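Local coordinates for pyocin S5 (Pseudomonas aeruginosa PAO1, PDB 6THK), which probably kills susceptible bacteria as a pore-forming bacteriocin that depolarises the cytoplasmic membrane, at residues 325-328 with 329-333; 132-135 with 136-139. The protein carries 1 engineered substitution. All blocks are in the same frame, centred on the assembly; numbering follows the deposited sequence.

Contact 1 (325-328 with 329-333). With ZN (zinc ion), chain J.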
# COMPACT_ATOMS: atom_id res chain seq x y z
N LYS A 325 39.38 -4.70 23.78
CA LYS A 325 39.99 -5.99 24.13
C LYS A 325 41.49 -5.98 23.75
O LYS A 325 42.32 -6.40 24.56
CB LYS A 325 39.27 -7.09 23.34
CG LYS A 325 39.50 -8.53 23.77
CD LYS A 325 38.90 -9.51 22.74
CE LYS A 325 37.40 -9.38 22.51
NZ LYS A 325 36.94 -10.10 21.29
N PHE A 326 41.82 -5.48 22.55
CA PHE A 326 43.18 -5.36 22.00
C PHE A 326 44.05 -4.45 22.86
O PHE A 326 45.21 -4.77 23.09
CB PHE A 326 43.10 -4.83 20.56
CG PHE A 326 44.42 -4.65 19.85
CD1 PHE A 326 45.03 -5.72 19.21
CD2 PHE A 326 45.03 -3.40 19.78
CE1 PHE A 326 46.23 -5.55 18.52
CE2 PHE A 326 46.23 -3.24 19.11
CZ PHE A 326 46.83 -4.31 18.48
N THR A 327 43.49 -3.30 23.31
CA THR A 327 44.19 -2.37 24.19
C THR A 327 44.47 -3.07 25.53
O THR A 327 45.61 -3.04 25.98
CB THR A 327 43.44 -1.04 24.32
OG1 THR A 327 43.16 -0.54 23.01
CG2 THR A 327 44.24 -0.00 25.09
N ALA A 328 43.46 -3.75 26.13
CA ALA A 328 43.64 -4.52 27.38
C ALA A 328 44.68 -5.64 27.22
O ALA A 328 45.48 -5.86 28.12
CB ALA A 328 42.32 -5.10 27.84
N ASP A 329 44.66 -6.31 26.07
CA ASP A 329 45.60 -7.39 25.80
C ASP A 329 47.02 -6.87 25.62
O ASP A 329 47.99 -7.53 25.98
CB ASP A 329 45.19 -8.15 24.55
CG ASP A 329 44.06 -9.10 24.80
OD1 ASP A 329 43.38 -8.95 25.83
OD2 ASP A 329 43.84 -10.00 23.97
N PHE A 330 47.15 -5.66 25.09
CA PHE A 330 48.46 -5.08 24.85
C PHE A 330 49.23 -4.92 26.16
O PHE A 330 50.41 -5.18 26.20
CB PHE A 330 48.31 -3.74 24.14
CG PHE A 330 49.58 -2.97 23.99
CD1 PHE A 330 50.56 -3.39 23.12
CD2 PHE A 330 49.79 -1.81 24.70
CE1 PHE A 330 51.73 -2.68 22.97
CE2 PHE A 330 50.95 -1.09 24.56
CZ PHE A 330 51.93 -1.53 23.69
N TYR A 331 48.55 -4.49 27.22
CA TYR A 331 49.20 -4.35 28.51
C TYR A 331 49.66 -5.70 29.04
O TYR A 331 50.72 -5.80 29.63
CB TYR A 331 48.28 -3.66 29.51
CG TYR A 331 47.84 -2.29 29.09
CD1 TYR A 331 48.75 -1.26 28.96
CD2 TYR A 331 46.52 -2.03 28.82
CE1 TYR A 331 48.34 -0.00 28.58
CE2 TYR A 331 46.10 -0.78 28.44
CZ TYR A 331 47.02 0.23 28.32
OH TYR A 331 46.61 1.48 27.94
N LYS A 332 48.85 -6.73 28.85
CA LYS A 332 49.21 -8.07 29.30
C LYS A 332 50.43 -8.58 28.57
O LYS A 332 51.34 -9.12 29.18
CB LYS A 332 48.05 -9.03 29.08
CG LYS A 332 46.91 -8.91 30.07
CD LYS A 332 45.80 -9.88 29.72
CE LYS A 332 44.44 -9.30 30.06
NZ LYS A 332 43.52 -9.28 28.89
N GLU A 333 50.46 -8.39 27.26
CA GLU A 333 51.57 -8.82 26.42
C GLU A 333 52.84 -8.08 26.77
O GLU A 333 53.93 -8.63 26.72
CB GLU A 333 51.24 -8.68 24.94
CG GLU A 333 52.30 -9.27 24.02
CD GLU A 333 52.43 -10.77 24.14
OE1 GLU A 333 51.39 -11.46 24.12
OE2 GLU A 333 53.56 -11.27 24.23
ZN ZN J . 51.50 -13.55 25.11
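K325 meets D329 one helical turn on, chiefly through its backbone: D329 N donates to K325 O over 2.8 Å, with the donor tilted 18° from the carbonyl plane. The D329 carboxylate folds back over the same carbonyl, OD1 lying 3.0 Å from K325 O; two acceptors face each other there, and D329 OD1 takes its charge partner on the following turn, in a weak hydrogen bond and salt bridge from K332 NZ at 3.1 Å. K325 itself turns its ammonium back along the helix to D322. F326 O receives F330 N at 2.9 Å, a bent bond with 136° at the hydrogen. T327 and Y331 run alongside each other on the same face of the helix. With CG2 anti to its backbone N, T327 turns this methyl to the tyrosine, 3.9 Å from Y331 CE2, while OG1 swings back to bond A323 O. The ring also meets the T327 carbonyl obliquely, Y331 CD2 coming to 3.1 Å from T327 O, the same oxygen that takes a weak second bond from F330 N. The chain of K332 passes alongside the A328 carbonyl and bends at its last two torsions to bring NZ round to D329. At the far end of the segment, E333 OE1 binds a zinc ion at 2.3 Å, and E336 supplies a further carboxylate. This part of the helix is thus two-sided: the charged residues K325, D329, K332 and E333 are exposed, whereas T327, F330 and Y331 are buried. It belongs to helix 272-338, within the colicin pore-forming family region, where F326 and T327 pack on helix 396-409, F330 meets F406 edge-to-face and reaches helix 451-464, and Y331 makes a cation-pi contact with R347.

Contact 2 (132-135 with 136-139); sequences SSLS and IYEA
I136 opens the regular bonding in the first turns of helix 133-145, its N donating to S132 O over 3.1 Å in a nearly straight bond, 170° at the hydrogen. Its side chain returns over the same carbonyl: chi1 of -63° sets CG1 beside the backbone N, 3.7 Å from S132 O. The buried isoleucine also packs on I53 of helix 42-87 and on Q131. Y137 N bonds S133 O at 3.1 Å, this donor standing above the carbonyl plane, 35° out of it. The Y137 ring leads away from 132-135 to helix 42-87, where it touches L49 and its hydroxyl makes a weak hydrogen bond with R45. The ring still meets L134 obliquely, L134 CD1 lying 4.3 Å from Y137 CD2, an apolar contact. E138 N bonds L134 O at 2.9 Å, and the two side chains run alongside each other in the same direction. The bend of the glutamate at chi2 brings E138 OE2 to 3.8 Å from L134 CD1, so the same leucine methyl touches both the tyrosine ring and the carboxylate. A139 N continues the series, donating to S135 O at 3.0 Å; its methyl also touches I126. At the start of the helix, S132 is the N-cap, its OG accepting from S135 N at 3.0 Å. S135 OG reaches back to Q131. Chemically, the contact is a helix start whose early amides are engaged by one serine hydroxyl and four successive carbonyls. The cap supplies S135 N with an acceptor that the preceding turn of a longer helix would otherwise provide.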
# COMPACT_ATOMS: atom_id res chain seq x y z
N SER A 132 -74.60 -13.77 -41.11
CA SER A 132 -75.91 -13.25 -41.52
C SER A 132 -76.75 -13.16 -40.25
O SER A 132 -76.47 -13.87 -39.28
CB SER A 132 -76.58 -14.22 -42.49
OG SER A 132 -76.89 -15.46 -41.88
N SER A 133 -77.80 -12.32 -40.25
CA SER A 133 -78.69 -12.20 -39.09
C SER A 133 -79.35 -13.54 -38.72
O SER A 133 -79.66 -13.76 -37.55
CB SER A 133 -79.72 -11.10 -39.30
OG SER A 133 -80.28 -11.11 -40.60
N LEU A 134 -79.51 -14.45 -39.71
CA LEU A 134 -80.10 -15.78 -39.50
C LEU A 134 -79.08 -16.71 -38.86
O LEU A 134 -79.45 -17.49 -37.98
CB LEU A 134 -80.66 -16.38 -40.82
CG LEU A 134 -81.31 -17.77 -40.73
CD1 LEU A 134 -82.63 -17.74 -39.96
CD2 LEU A 134 -81.49 -18.38 -42.10
N SER A 135 -77.81 -16.62 -39.28
CA SER A 135 -76.72 -17.41 -38.70
C SER A 135 -76.64 -17.10 -37.20
O SER A 135 -76.70 -18.03 -36.40
CB SER A 135 -75.40 -17.08 -39.40
OG SER A 135 -74.29 -17.63 -38.71
N ILE A 136 -76.62 -15.80 -36.83
CA ILE A 136 -76.58 -15.35 -35.44
C ILE A 136 -77.79 -15.86 -34.68
O ILE A 136 -77.64 -16.39 -33.57
CB ILE A 136 -76.39 -13.81 -35.34
CG1 ILE A 136 -75.03 -13.37 -35.96
CG2 ILE A 136 -76.48 -13.36 -33.88
CD1 ILE A 136 -74.84 -11.89 -36.21
N TYR A 137 -78.98 -15.75 -35.28
CA TYR A 137 -80.22 -16.21 -34.67
C TYR A 137 -80.20 -17.70 -34.32
O TYR A 137 -80.59 -18.07 -33.21
CB TYR A 137 -81.41 -15.89 -35.57
CG TYR A 137 -82.73 -16.48 -35.10
CD1 TYR A 137 -83.44 -15.90 -34.06
CD2 TYR A 137 -83.26 -17.61 -35.71
CE1 TYR A 137 -84.66 -16.43 -33.63
CE2 TYR A 137 -84.47 -18.16 -35.28
CZ TYR A 137 -85.17 -17.57 -34.24
OH TYR A 137 -86.37 -18.09 -33.83
N GLU A 138 -79.72 -18.55 -35.25
CA GLU A 138 -79.68 -20.00 -35.07
C GLU A 138 -78.64 -20.39 -34.04
O GLU A 138 -78.84 -21.37 -33.31
CB GLU A 138 -79.48 -20.74 -36.41
CG GLU A 138 -80.60 -20.53 -37.42
CD GLU A 138 -81.97 -21.12 -37.14
OE1 GLU A 138 -82.16 -21.78 -36.09
OE2 GLU A 138 -82.88 -20.93 -37.99
N ALA A 139 -77.57 -19.61 -33.97
CA ALA A 139 -76.55 -19.86 -33.00
C ALA A 139 -77.14 -19.54 -31.64
O ALA A 139 -76.97 -20.29 -30.70
CB ALA A 139 -75.34 -18.99 -33.27

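How the contacts relate
Contacts 1 and 2 lie on opposite sides of the centre of this very elongated chain, their centres 140 Å apart and their nearest atoms about 125 Å apart, so neither touches the other. Contact 2 comes first in sequence and belongs to the start of a short helix, 133-145; contact 1 lies near the end of the long helix 272-338, in the region assigned to the pore-forming family. Their relation to zinc differs as well. Contact 1 supplies a metal ligand directly, whereas in 132-139 the side chain of I136 is about 10 Å from a different zinc ion, whose site includes D127 and E129.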